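Local coordinates for protein beta-1,4-galactanase (Thielavia heterothallica, PDB 1HJS) that hydrolyses the beta-1,4-galactosidic linkages of type I arabinogalactans, as a family 53 glycoside hydrolase of clan GH-A, at residues V20-T25 against E297-H302; T43-V48 against I132-R137; S228-M233 against S285-G290; T246-S251 against S261-I266; T275-V280 against L326-R331. All coordinates share one frame; numbering follows the deposited sequence.

All five contacts belong to one eight-stranded beta/alpha barrel. Contact 2 lies near the chain's centre, where strand 43-48 faces the loop after strand 129-132, and it holds the probable proton donor, Glu135; the other four sit about 17 to 20 Å from the chain's centre, centre to centre. Along the chain, contacts 2, 3 and 4 all fall within the loop closed by contact 1, contact 4 being nested inside contact 3, while contact 5 crosses contacts 1 and 3. Helix 270-285 carries one side of contact 5 and runs into the turn of contact 3. Contacts 4 and 5, centres about 13 Å apart, touch through Trp248 and Phe276. A salt bridge from Arg47 to Glu297 joins contact 2 to contact 1.

Contact 1: V20-T25 against E297-H302; sequences VSYKNT and EPAWIH
Tyr22 and Ala299 form the tight, buried part of this contact. The Tyr22 hydroxyl donates to the backbone carbonyl of Ala299, OH to O 2.6 Å, approaching from above the carbonyl plane, 38° out of it. Ala299 O lies at the rim of the phenol, near the ring plane, while Ala299 CB packs on Tyr22 CE1 at 3.5 Å; alanine's lone methyl suits so close an approach. Phe316 meets the tyrosine edge-to-face, and Leu32 and Ile35 of helix 32-38 also pack on it. A phenylalanine in place of Tyr22 would probably keep much of this packing but leave the buried Ala299 carbonyl without its hydroxyl donor.

Val20 links this part to the rest, its CG1 lying over one face of the Tyr22 ring. The same methyl meets the buried Ile301 tip to tip, CG1 to CD1 3.8 Å. Toward the solvent stands the exposed His302, whose CE1 is touched by Val20 CG2 at 3.4 Å, obliquely to the ring; the imidazole spends its ND1 on Glu15. Two barrel loops are thus joined by a single short polar bond and a continuous apolar seam, with solvent reaching the seam at His302.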
# COMPACT_ATOMS: atom_id res chain seq x y z
N VAL A 20 -0.61 15.52 17.74
CA VAL A 20 -1.11 14.22 18.17
C VAL A 20 -0.11 13.49 19.06
O VAL A 20 1.07 13.36 18.73
CB VAL A 20 -1.44 13.31 16.98
CG1 VAL A 20 -1.90 11.95 17.48
CG2 VAL A 20 -2.52 13.94 16.13
N SER A 21 -0.59 13.02 20.20
CA SER A 21 0.23 12.28 21.15
C SER A 21 -0.34 10.87 21.21
O SER A 21 -1.39 10.65 21.81
CB SER A 21 0.16 12.93 22.53
OG SER A 21 0.78 12.09 23.49
N TYR A 22 0.34 9.93 20.58
CA TYR A 22 -0.13 8.55 20.55
C TYR A 22 0.05 7.80 21.85
O TYR A 22 1.06 7.96 22.55
CB TYR A 22 0.53 7.80 19.40
CG TYR A 22 0.08 8.30 18.05
CD1 TYR A 22 -1.23 8.09 17.62
CD2 TYR A 22 0.95 8.99 17.20
CE1 TYR A 22 -1.67 8.57 16.38
CE2 TYR A 22 0.53 9.46 15.96
CZ TYR A 22 -0.79 9.25 15.55
OH TYR A 22 -1.20 9.69 14.31
N LYS A 23 -0.93 6.97 22.17
CA LYS A 23 -0.92 6.19 23.40
C LYS A 23 -1.30 4.75 23.14
O LYS A 23 -2.08 4.46 22.22
CB LYS A 23 -1.89 6.82 24.40
CG LYS A 23 -1.73 8.32 24.54
CD LYS A 23 -2.84 8.95 25.35
CE LYS A 23 -2.73 10.47 25.38
NZ LYS A 23 -2.92 11.09 24.04
N ASN A 24 -0.73 3.87 23.94
CA ASN A 24 -1.01 2.45 23.84
C ASN A 24 -2.39 2.20 24.41
O ASN A 24 -3.04 3.12 24.89
CB ASN A 24 0.04 1.63 24.60
CG ASN A 24 0.08 1.96 26.09
OD1 ASN A 24 -0.96 2.09 26.75
ND2 ASN A 24 1.29 2.08 26.63
N THR A 25 -2.82 0.95 24.36
CA THR A 25 -4.13 0.57 24.86
C THR A 25 -4.37 0.85 26.35
O THR A 25 -5.52 0.97 26.78
CB THR A 25 -4.43 -0.91 24.53
OG1 THR A 25 -3.31 -1.72 24.90
CG2 THR A 25 -4.68 -1.07 23.03
N GLU A 297 -3.53 3.56 7.02
CA GLU A 297 -3.59 4.72 7.91
C GLU A 297 -4.48 4.60 9.15
O GLU A 297 -5.37 5.43 9.38
CB GLU A 297 -4.00 5.95 7.09
CG GLU A 297 -2.93 6.39 6.10
CD GLU A 297 -1.80 7.16 6.77
OE1 GLU A 297 -1.78 7.22 8.02
OE2 GLU A 297 -0.94 7.70 6.06
N PRO A 298 -4.23 3.60 10.00
CA PRO A 298 -5.03 3.41 11.21
C PRO A 298 -4.95 4.54 12.24
O PRO A 298 -5.86 4.72 13.04
CB PRO A 298 -4.50 2.10 11.77
CG PRO A 298 -3.04 2.17 11.42
CD PRO A 298 -3.08 2.67 9.98
N ALA A 299 -3.86 5.31 12.19
CA ALA A 299 -3.66 6.39 13.16
C ALA A 299 -3.85 7.82 12.66
O ALA A 299 -3.49 8.77 13.36
CB ALA A 299 -2.26 6.25 13.78
N TRP A 300 -4.42 7.98 11.47
CA TRP A 300 -4.63 9.31 10.90
C TRP A 300 -5.94 9.88 11.43
O TRP A 300 -6.91 10.06 10.68
CB TRP A 300 -4.66 9.22 9.37
CG TRP A 300 -4.38 10.51 8.68
CD1 TRP A 300 -4.28 11.75 9.24
CD2 TRP A 300 -4.18 10.69 7.27
NE1 TRP A 300 -4.04 12.69 8.27
CE2 TRP A 300 -3.97 12.07 7.06
CE3 TRP A 300 -4.16 9.82 6.17
CZ2 TRP A 300 -3.73 12.60 5.78
CZ3 TRP A 300 -3.93 10.35 4.90
CH2 TRP A 300 -3.72 11.73 4.72
N ILE A 301 -5.97 10.19 12.72
CA ILE A 301 -7.17 10.69 13.36
C ILE A 301 -7.72 12.03 12.87
O ILE A 301 -8.89 12.32 13.08
CB ILE A 301 -6.99 10.73 14.90
CG1 ILE A 301 -5.88 11.70 15.29
CG2 ILE A 301 -6.67 9.32 15.40
CD1 ILE A 301 -5.66 11.79 16.79
N HIS A 302 -6.88 12.85 12.23
CA HIS A 302 -7.36 14.13 11.72
C HIS A 302 -7.94 13.98 10.31
O HIS A 302 -8.33 14.96 9.68
CB HIS A 302 -6.24 15.18 11.73
CG HIS A 302 -5.95 15.73 13.09
ND1 HIS A 302 -4.75 15.53 13.74
CD2 HIS A 302 -6.72 16.45 13.95
CE1 HIS A 302 -4.79 16.10 14.93
NE2 HIS A 302 -5.98 16.66 15.08

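Contact 2: T43-V48 against I132-R137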
# COMPACT_ATOMS: atom_id res chain seq x y z
N THR A 43 5.53 -4.87 9.89
CA THR A 43 5.92 -4.14 8.70
C THR A 43 5.07 -2.88 8.54
O THR A 43 3.86 -2.91 8.77
CB THR A 43 5.72 -4.99 7.42
OG1 THR A 43 6.28 -6.29 7.61
CG2 THR A 43 6.39 -4.32 6.22
N VAL A 44 5.71 -1.78 8.15
CA VAL A 44 4.98 -0.55 7.92
C VAL A 44 5.15 -0.13 6.47
O VAL A 44 6.24 -0.23 5.90
CB VAL A 44 5.43 0.60 8.86
CG1 VAL A 44 5.01 0.30 10.29
CG2 VAL A 44 6.95 0.80 8.76
N ARG A 45 4.06 0.34 5.89
CA ARG A 45 4.03 0.80 4.51
C ARG A 45 4.12 2.32 4.53
O ARG A 45 3.54 2.98 5.40
CB ARG A 45 2.71 0.35 3.87
CG ARG A 45 2.52 0.69 2.39
CD ARG A 45 1.18 0.10 1.97
NE ARG A 45 0.83 0.24 0.56
CZ ARG A 45 -0.03 1.14 0.10
NH1 ARG A 45 -0.62 2.00 0.92
NH2 ARG A 45 -0.37 1.13 -1.19
N GLN A 46 4.85 2.89 3.57
CA GLN A 46 5.04 4.33 3.49
C GLN A 46 4.97 4.83 2.05
O GLN A 46 5.63 4.28 1.16
CB GLN A 46 6.41 4.71 4.09
CG GLN A 46 6.61 4.21 5.51
CD GLN A 46 7.99 4.54 6.06
OE1 GLN A 46 8.33 4.13 7.17
NE2 GLN A 46 8.78 5.29 5.30
N ARG A 47 4.16 5.86 1.81
CA ARG A 47 4.05 6.41 0.47
C ARG A 47 5.17 7.40 0.22
O ARG A 47 5.50 8.22 1.08
CB ARG A 47 2.69 7.11 0.27
CG ARG A 47 2.32 8.12 1.34
CD ARG A 47 1.01 8.83 1.01
NE ARG A 47 0.50 9.60 2.14
CZ ARG A 47 -0.20 9.08 3.15
NH1 ARG A 47 -0.48 7.78 3.17
NH2 ARG A 47 -0.58 9.85 4.16
N VAL A 48 5.77 7.31 -0.97
CA VAL A 48 6.86 8.20 -1.33
C VAL A 48 6.47 9.05 -2.53
O VAL A 48 6.10 8.52 -3.58
CB VAL A 48 8.14 7.41 -1.69
CG1 VAL A 48 9.25 8.37 -2.09
CG2 VAL A 48 8.56 6.55 -0.51
N ILE A 132 6.43 -0.48 -7.39
CA ILE A 132 6.76 0.47 -8.44
C ILE A 132 5.44 1.04 -8.95
O ILE A 132 4.91 0.63 -9.98
CB ILE A 132 7.57 -0.21 -9.58
CG1 ILE A 132 6.91 -1.52 -10.00
CG2 ILE A 132 8.99 -0.48 -9.10
CD1 ILE A 132 7.66 -2.27 -11.09
N GLY A 133 4.92 2.00 -8.19
CA GLY A 133 3.66 2.64 -8.52
C GLY A 133 2.60 2.32 -7.48
O GLY A 133 2.71 1.34 -6.74
N ASN A 134 1.57 3.16 -7.41
CA ASN A 134 0.47 2.95 -6.48
C ASN A 134 -0.82 2.88 -7.28
O ASN A 134 -1.17 3.84 -7.98
CB ASN A 134 0.39 4.10 -5.47
CG ASN A 134 -0.68 3.87 -4.40
OD1 ASN A 134 -0.46 3.14 -3.44
ND2 ASN A 134 -1.84 4.49 -4.58
N GLU A 135 -1.52 1.76 -7.18
CA GLU A 135 -2.78 1.54 -7.91
C GLU A 135 -2.67 1.98 -9.36
O GLU A 135 -3.43 2.82 -9.83
CB GLU A 135 -3.93 2.29 -7.22
CG GLU A 135 -4.15 1.89 -5.77
CD GLU A 135 -5.45 2.41 -5.19
OE1 GLU A 135 -5.95 3.43 -5.71
OE2 GLU A 135 -5.96 1.82 -4.22
N ILE A 136 -1.73 1.38 -10.09
CA ILE A 136 -1.50 1.74 -11.48
C ILE A 136 -2.40 1.00 -12.46
O ILE A 136 -1.99 0.66 -13.58
CB ILE A 136 -0.02 1.53 -11.87
CG1 ILE A 136 0.40 0.08 -11.60
CG2 ILE A 136 0.86 2.49 -11.07
CD1 ILE A 136 1.83 -0.23 -12.07
N ARG A 137 -3.65 0.78 -12.05
CA ARG A 137 -4.64 0.08 -12.87
C ARG A 137 -4.96 0.83 -14.17
O ARG A 137 -5.40 0.22 -15.16
CB ARG A 137 -5.92 -0.10 -12.06
CG ARG A 137 -6.98 -0.93 -12.74
CD ARG A 137 -8.34 -0.51 -12.22
NE ARG A 137 -8.86 0.63 -12.96
CZ ARG A 137 -9.78 1.48 -12.49
NH1 ARG A 137 -10.27 1.34 -11.27
NH2 ARG A 137 -10.21 2.45 -13.27
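Arg45 and Asn134 meet at about a right angle, the guanidinium plane turned 48° from the plane of the amide. Arg45 runs out from strand 43-48 fully extended from CG to NE, its CG trans to the backbone N (chi1 -178°), which carries its charged end across the barrel interior. Asn134 comes from the other side, and its OD1 is the atom presented to the arginine. Arg45 NH2 comes to 3.0 Å from Asn134 OD1, obliquely to the guanidinium, and with an N-H...O angle of 120° the hydrogen bond is weak.

The stronger partners of both groups lie around the pair. Arg45 NH1 forms a salt bridge with Asp8, and NH2 does so with Asp79 and with Glu245, the probable nucleophile; Asn134 ND2 donates to the carbonyl of Ala87. Arginine suits this place because its several N-H groups can serve carboxylates and an amide oxygen together, while asparagine offers both an acceptor and a donor. His178 of strand 174-179 packs against both side chains. The next residue, Glu135, is the probable proton donor. An asparagine just before the acid/base glutamate, with an arginine beside the nucleophile, is the familiar active-site pattern of clan GH-A, here with Asn134 and Glu135 just past the C-terminal end of strand 129-132 and Arg45 reaching in from strand 43-48 inside the barrel.

Contact 3: S228-M233 against S285-G290; sequences SSLDNM and SSVSRG
Val287 packs its methyls on Leu230 of helix 223-237. CG2 rests on Leu230 CB at 3.7 Å, while Val287 CG1 sits against the backbone carbonyl oxygen, Leu230 O, also at 3.7 Å. A chi1 of 177° swings CG1 away from the valine's own N, so that both methyls are offered to the helix, and Ala234, one turn further on, packs against them too. On its other flank Val287 CG2 lies 3.5 Å from Asp231 OD1, a van der Waals approach. A short, branched residue is suited to such close backbone approach, the CA atoms of Asp231 and Val287 being 5.6 Å apart. Replacing Val287 with an alanine would probably open a gap beside Leu230 and strip the methyl cover from Asp231 OD1.

Polar bonding belongs to the outer edge. Asp231 OD1 forms a salt bridge with Lys227. The same oxygen accepts from a water at 2.7 Å, and that water in turn accepts from the backbone N of Ser288 at 2.9 Å, bridging helix and loop.

Backbone bonding shapes the loop itself: Val287 to Gly290 is a type II beta turn, closed by Gly290 N to Val287 O at 2.9 Å. This turn leads from helix 270-285 into strand 290-296, an alpha-to-beta connection of the eightfold barrel packed against the preceding barrel helix.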
# COMPACT_ATOMS: atom_id res chain seq x y z
N SER A 228 -11.88 -15.44 -4.89
CA SER A 228 -11.84 -15.94 -6.26
C SER A 228 -10.80 -15.22 -7.11
O SER A 228 -10.04 -15.85 -7.85
CB SER A 228 -13.22 -15.80 -6.91
OG SER A 228 -13.22 -16.35 -8.22
N SER A 229 -10.76 -13.89 -7.01
CA SER A 229 -9.81 -13.10 -7.78
C SER A 229 -8.36 -13.44 -7.40
O SER A 229 -7.54 -13.72 -8.27
CB SER A 229 -10.06 -11.61 -7.55
OG SER A 229 -9.18 -10.81 -8.33
N LEU A 230 -8.06 -13.42 -6.11
CA LEU A 230 -6.70 -13.73 -5.67
C LEU A 230 -6.30 -15.14 -6.09
O LEU A 230 -5.19 -15.36 -6.56
CB LEU A 230 -6.59 -13.57 -4.14
CG LEU A 230 -6.86 -12.15 -3.61
CD1 LEU A 230 -6.53 -12.09 -2.12
CD2 LEU A 230 -6.01 -11.13 -4.37
N ASP A 231 -7.22 -16.10 -5.94
CA ASP A 231 -6.93 -17.48 -6.34
C ASP A 231 -6.55 -17.51 -7.83
O ASP A 231 -5.61 -18.19 -8.22
CB ASP A 231 -8.15 -18.37 -6.12
CG ASP A 231 -8.16 -19.04 -4.74
OD1 ASP A 231 -7.22 -18.84 -3.94
OD2 ASP A 231 -9.13 -19.77 -4.46
N ASN A 232 -7.31 -16.78 -8.64
CA ASN A 232 -7.05 -16.75 -10.08
C ASN A 232 -5.70 -16.11 -10.40
O ASN A 232 -4.98 -16.57 -11.29
CB ASN A 232 -8.17 -16.00 -10.81
CG ASN A 232 -9.48 -16.77 -10.78
OD1 ASN A 232 -9.51 -17.96 -10.49
ND2 ASN A 232 -10.57 -16.09 -11.10
N MET A 233 -5.38 -15.03 -9.69
CA MET A 233 -4.11 -14.34 -9.90
C MET A 233 -2.96 -15.28 -9.54
O MET A 233 -1.95 -15.34 -10.24
CB MET A 233 -4.04 -13.09 -9.02
CG MET A 233 -5.04 -12.01 -9.40
SD MET A 233 -5.14 -10.70 -8.16
CE MET A 233 -3.47 -10.03 -8.25
N SER A 285 -4.38 -15.70 3.38
CA SER A 285 -3.63 -16.89 3.76
C SER A 285 -4.12 -18.15 3.06
O SER A 285 -3.36 -19.11 2.91
CB SER A 285 -3.68 -17.09 5.28
OG SER A 285 -2.97 -16.06 5.95
N SER A 286 -5.38 -18.16 2.63
CA SER A 286 -5.94 -19.33 1.96
C SER A 286 -5.54 -19.37 0.50
O SER A 286 -5.83 -20.33 -0.21
CB SER A 286 -7.47 -19.32 2.06
OG SER A 286 -8.02 -18.38 1.15
N VAL A 287 -4.87 -18.32 0.05
CA VAL A 287 -4.43 -18.22 -1.34
C VAL A 287 -2.98 -18.69 -1.48
O VAL A 287 -2.16 -18.45 -0.60
CB VAL A 287 -4.54 -16.77 -1.85
CG1 VAL A 287 -4.02 -16.66 -3.28
CG2 VAL A 287 -5.99 -16.32 -1.78
N SER A 288 -2.69 -19.37 -2.58
CA SER A 288 -1.33 -19.84 -2.83
C SER A 288 -0.39 -18.63 -2.84
O SER A 288 -0.54 -17.72 -3.65
CB SER A 288 -1.26 -20.57 -4.17
OG SER A 288 0.06 -21.01 -4.44
N ARG A 289 0.57 -18.64 -1.93
CA ARG A 289 1.54 -17.56 -1.79
C ARG A 289 0.93 -16.24 -1.32
O ARG A 289 1.47 -15.17 -1.60
CB ARG A 289 2.28 -17.33 -3.12
CG ARG A 289 2.83 -18.60 -3.75
CD ARG A 289 3.83 -18.27 -4.84
NE ARG A 289 5.19 -18.26 -4.33
CZ ARG A 289 6.25 -17.82 -5.01
NH1 ARG A 289 6.11 -17.32 -6.23
NH2 ARG A 289 7.46 -17.88 -4.46
N GLY A 290 -0.21 -16.32 -0.63
CA GLY A 290 -0.83 -15.12 -0.09
C GLY A 290 0.00 -14.84 1.15
O GLY A 290 -0.01 -15.64 2.10
O HOH W 1 -4.93 -20.22 -4.28

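Contact 4: T246-S251 against S261-I266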
# COMPACT_ATOMS: atom_id res chain seq x y z
N THR A 246 -6.51 -1.63 3.06
CA THR A 246 -7.85 -2.04 3.47
C THR A 246 -8.26 -1.23 4.70
O THR A 246 -7.40 -0.71 5.43
CB THR A 246 -7.93 -3.56 3.77
OG1 THR A 246 -9.31 -3.96 3.85
CG2 THR A 246 -7.24 -3.89 5.09
N ASN A 247 -9.56 -1.11 4.90
CA ASN A 247 -10.15 -0.35 6.01
C ASN A 247 -11.47 -1.00 6.40
O ASN A 247 -12.08 -1.71 5.60
CB ASN A 247 -10.52 1.07 5.57
CG ASN A 247 -9.39 2.09 5.69
OD1 ASN A 247 -9.55 3.23 5.26
ND2 ASN A 247 -8.26 1.69 6.27
N TRP A 248 -11.90 -0.75 7.64
CA TRP A 248 -13.21 -1.18 8.13
C TRP A 248 -13.59 -0.08 9.11
O TRP A 248 -12.82 0.28 9.99
CB TRP A 248 -13.21 -2.53 8.83
CG TRP A 248 -14.62 -2.89 9.20
CD1 TRP A 248 -15.23 -2.70 10.41
CD2 TRP A 248 -15.64 -3.38 8.32
NE1 TRP A 248 -16.56 -3.04 10.34
CE2 TRP A 248 -16.84 -3.46 9.06
CE3 TRP A 248 -15.66 -3.75 6.96
CZ2 TRP A 248 -18.05 -3.89 8.50
CZ3 TRP A 248 -16.86 -4.18 6.40
CH2 TRP A 248 -18.04 -4.25 7.18
N PRO A 249 -14.81 0.46 8.97
CA PRO A 249 -15.23 1.53 9.86
C PRO A 249 -15.70 1.20 11.27
O PRO A 249 -16.29 0.15 11.52
CB PRO A 249 -16.32 2.24 9.05
CG PRO A 249 -16.96 1.12 8.32
CD PRO A 249 -15.81 0.22 7.91
N ILE A 250 -15.41 2.12 12.19
CA ILE A 250 -15.88 1.99 13.56
C ILE A 250 -17.12 2.89 13.59
O ILE A 250 -17.87 2.92 14.57
CB ILE A 250 -14.84 2.47 14.61
CG1 ILE A 250 -14.37 3.89 14.31
CG2 ILE A 250 -13.67 1.50 14.64
CD1 ILE A 250 -13.39 4.42 15.34
N SER A 251 -17.33 3.61 12.49
CA SER A 251 -18.48 4.50 12.34
C SER A 251 -18.72 4.82 10.87
O SER A 251 -17.82 5.28 10.17
CB SER A 251 -18.26 5.79 13.13
OG SER A 251 -19.40 6.64 13.02
N SER A 261 -22.43 -7.98 0.33
CA SER A 261 -23.33 -8.91 1.01
C SER A 261 -22.71 -9.76 2.12
O SER A 261 -23.33 -9.95 3.16
CB SER A 261 -24.01 -9.83 -0.01
OG SER A 261 -23.07 -10.62 -0.70
N ASP A 262 -21.50 -10.28 1.91
CA ASP A 262 -20.89 -11.12 2.94
C ASP A 262 -20.15 -10.42 4.08
O ASP A 262 -19.38 -11.05 4.80
CB ASP A 262 -19.98 -12.20 2.33
CG ASP A 262 -18.94 -11.63 1.37
OD1 ASP A 262 -18.62 -10.43 1.46
OD2 ASP A 262 -18.44 -12.42 0.54
N VAL A 263 -20.39 -9.12 4.25
CA VAL A 263 -19.78 -8.36 5.34
C VAL A 263 -20.84 -7.48 6.01
O VAL A 263 -20.55 -6.73 6.95
CB VAL A 263 -18.61 -7.46 4.86
CG1 VAL A 263 -17.49 -8.32 4.29
CG2 VAL A 263 -19.11 -6.46 3.82
N LYS A 264 -22.08 -7.59 5.53
CA LYS A 264 -23.19 -6.81 6.07
C LYS A 264 -23.50 -7.06 7.54
O LYS A 264 -24.11 -6.22 8.20
CB LYS A 264 -24.46 -7.06 5.25
CG LYS A 264 -24.63 -6.12 4.07
CD LYS A 264 -26.02 -6.27 3.46
CE LYS A 264 -26.35 -5.14 2.50
NZ LYS A 264 -25.48 -5.14 1.29
N ASN A 265 -23.11 -8.21 8.06
CA ASN A 265 -23.40 -8.48 9.46
C ASN A 265 -22.30 -8.02 10.40
O ASN A 265 -22.47 -8.04 11.62
CB ASN A 265 -23.71 -9.95 9.67
CG ASN A 265 -25.09 -10.33 9.18
OD1 ASN A 265 -26.08 -9.68 9.53
ND2 ASN A 265 -25.17 -11.37 8.36
N ILE A 266 -21.18 -7.59 9.83
CA ILE A 266 -20.08 -7.10 10.66
C ILE A 266 -20.46 -5.69 11.11
O ILE A 266 -20.75 -4.83 10.29
CB ILE A 266 -18.75 -7.04 9.87
CG1 ILE A 266 -18.39 -8.43 9.35
CG2 ILE A 266 -17.64 -6.53 10.78
CD1 ILE A 266 -17.09 -8.48 8.56
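The backbones stand well apart, Trp248 CA to Ile266 CA 9.4 Å, and Val263 to Ile266 form a type I beta turn closed by Ile266 N to Val263 O at 3.1 Å. Trp248 is long and flat enough to span the gap, its chi1 of -176° sending the six-membered ring toward the turn. Ile266 CG2 sits over one indole face, offset toward the rim, and Pro249 CD lies on the opposite face; Ile266 CB is 3.5 Å from Trp248 CZ2.

Both segments belong to the long loop between strand 240-245 of the barrel and helix 270-285, and the tryptophan stacks on Phe276 of that helix. Trp248 NE1 donates to the carbonyl of Pro267, satisfying the polar edge of this buried ring. Branched Ile266 and Val263 give apolar surface close to the turn's backbone, whose oxygens also meet the ring: Ile266 O at the edge, 3.4 Å from Trp248 CZ2, and Val263 O obliquely, 3.5 Å from Trp248 CH2. Val263 slides past the indole, its CB 4.0 Å from Trp248 CH2.

Contact 5: T275-V280 against L326-R331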
# COMPACT_ATOMS: atom_id res chain seq x y z
N THR A 275 -12.90 -8.40 13.28
CA THR A 275 -13.50 -9.49 12.52
C THR A 275 -13.19 -9.35 11.03
O THR A 275 -12.76 -10.30 10.39
CB THR A 275 -15.03 -9.53 12.70
OG1 THR A 275 -15.34 -9.81 14.07
CG2 THR A 275 -15.65 -10.60 11.80
N PHE A 276 -13.40 -8.15 10.49
CA PHE A 276 -13.14 -7.91 9.08
C PHE A 276 -11.67 -8.12 8.74
O PHE A 276 -11.33 -8.83 7.79
CB PHE A 276 -13.53 -6.48 8.69
CG PHE A 276 -13.29 -6.15 7.24
CD1 PHE A 276 -14.13 -6.64 6.25
CD2 PHE A 276 -12.20 -5.37 6.86
CE1 PHE A 276 -13.91 -6.35 4.90
CE2 PHE A 276 -11.97 -5.06 5.52
CZ PHE A 276 -12.82 -5.55 4.54
N ILE A 277 -10.78 -7.49 9.51
CA ILE A 277 -9.35 -7.62 9.27
C ILE A 277 -8.90 -9.08 9.34
O ILE A 277 -8.15 -9.54 8.49
CB ILE A 277 -8.54 -6.78 10.29
CG1 ILE A 277 -8.86 -5.30 10.09
CG2 ILE A 277 -7.04 -7.04 10.11
CD1 ILE A 277 -8.26 -4.38 11.14
N THR A 278 -9.37 -9.80 10.36
CA THR A 278 -9.00 -11.20 10.53
C THR A 278 -9.51 -12.03 9.34
O THR A 278 -8.82 -12.92 8.85
CB THR A 278 -9.57 -11.77 11.85
OG1 THR A 278 -9.04 -11.01 12.96
CG2 THR A 278 -9.18 -13.23 12.01
N ASN A 279 -10.72 -11.72 8.88
CA ASN A 279 -11.29 -12.44 7.75
C ASN A 279 -10.51 -12.18 6.47
O ASN A 279 -10.21 -13.11 5.72
CB ASN A 279 -12.76 -12.08 7.56
CG ASN A 279 -13.65 -12.72 8.61
OD1 ASN A 279 -13.19 -13.52 9.43
ND2 ASN A 279 -14.94 -12.38 8.59
N VAL A 280 -10.18 -10.92 6.20
CA VAL A 280 -9.43 -10.60 4.99
C VAL A 280 -8.05 -11.25 5.08
O VAL A 280 -7.53 -11.77 4.09
CB VAL A 280 -9.25 -9.07 4.81
CG1 VAL A 280 -8.34 -8.79 3.62
CG2 VAL A 280 -10.61 -8.41 4.61
N LEU A 326 -6.56 -2.86 17.49
CA LEU A 326 -5.17 -2.87 17.03
C LEU A 326 -4.44 -4.18 17.34
O LEU A 326 -3.50 -4.55 16.65
CB LEU A 326 -4.40 -1.68 17.63
CG LEU A 326 -3.12 -1.26 16.90
CD1 LEU A 326 -3.44 -0.81 15.48
CD2 LEU A 326 -2.44 -0.15 17.67
N SER A 327 -4.88 -4.88 18.38
CA SER A 327 -4.24 -6.14 18.76
C SER A 327 -4.52 -7.27 17.77
O SER A 327 -3.97 -8.36 17.90
CB SER A 327 -4.69 -6.57 20.16
OG SER A 327 -6.07 -6.87 20.17
N VAL A 328 -5.38 -7.01 16.79
CA VAL A 328 -5.71 -8.03 15.80
C VAL A 328 -4.46 -8.54 15.08
O VAL A 328 -4.38 -9.69 14.68
CB VAL A 328 -6.71 -7.48 14.74
CG1 VAL A 328 -6.04 -6.42 13.87
CG2 VAL A 328 -7.25 -8.62 13.88
N PHE A 329 -3.46 -7.67 14.95
CA PHE A 329 -2.23 -8.05 14.28
C PHE A 329 -1.43 -9.11 15.03
O PHE A 329 -0.45 -9.65 14.51
CB PHE A 329 -1.39 -6.80 14.02
CG PHE A 329 -2.05 -5.84 13.06
CD1 PHE A 329 -2.10 -6.14 11.70
CD2 PHE A 329 -2.67 -4.69 13.53
CE1 PHE A 329 -2.77 -5.29 10.82
CE2 PHE A 329 -3.34 -3.84 12.66
CZ PHE A 329 -3.39 -4.15 11.29
N GLN A 330 -1.87 -9.42 16.24
CA GLN A 330 -1.21 -10.44 17.05
C GLN A 330 -1.85 -11.80 16.77
O GLN A 330 -1.35 -12.83 17.22
CB GLN A 330 -1.39 -10.15 18.54
CG GLN A 330 -0.59 -8.97 19.07
CD GLN A 330 -0.89 -8.69 20.54
OE1 GLN A 330 -0.15 -7.96 21.20
NE2 GLN A 330 -1.98 -9.25 21.04
N ARG A 331 -2.95 -11.81 16.02
CA ARG A 331 -3.67 -13.04 15.75
C ARG A 331 -3.83 -13.48 14.30
O ARG A 331 -4.64 -14.36 14.02
CB ARG A 331 -5.06 -12.94 16.40
CG ARG A 331 -5.03 -12.48 17.85
CD ARG A 331 -6.42 -12.51 18.48
NE ARG A 331 -7.31 -11.47 17.97
CZ ARG A 331 -7.31 -10.21 18.39
NH1 ARG A 331 -6.46 -9.81 19.33
NH2 ARG A 331 -8.17 -9.34 17.88
O HOH W 2 -9.00 -11.54 15.75
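Val328 and Ile277 join the C-terminal tail of the chain to helix 270-285, one of the outer helices of the beta/alpha barrel, the tail being a 3-10 segment as far as Gln330. From Val328 CB, directed at the helix, two methyls diverge. CG1 lies between the backbone N and the carbonyl carbon (chi1 68°), a setting that turns it onto Ile277: CG2 of the isoleucine is 3.9 Å away and CD1 is 4.1 Å away. The same Val328 CG1 lies over one face of the Phe329 ring, offset toward its rim. Val328 CG2 lies beside Thr278, 3.1 Å from OG1, and still within 4.1 Å of Ile277 CG2.

Branched residues suit the site, since valine and isoleucine give broad apolar surfaces close to the backbone; Ile277 also packs on Tyr295 of strand 290-296 and on Met315, which places it on the side of the helix that faces the barrel. Threonine suits the more open border. Its OG1 bonds to the carbonyl of Thr274 one turn earlier in the helix and accepts from a water at 2.8 Å.

Arg331 reaches that water from the tail. Its guanidinium lies with one face over Val328 CA, and NH1 donates to Ser327 OG at 3.1 Å, nearly straight at 169° and in the guanidinium plane. Arg331 NE donates to the bridging water at 2.8 Å.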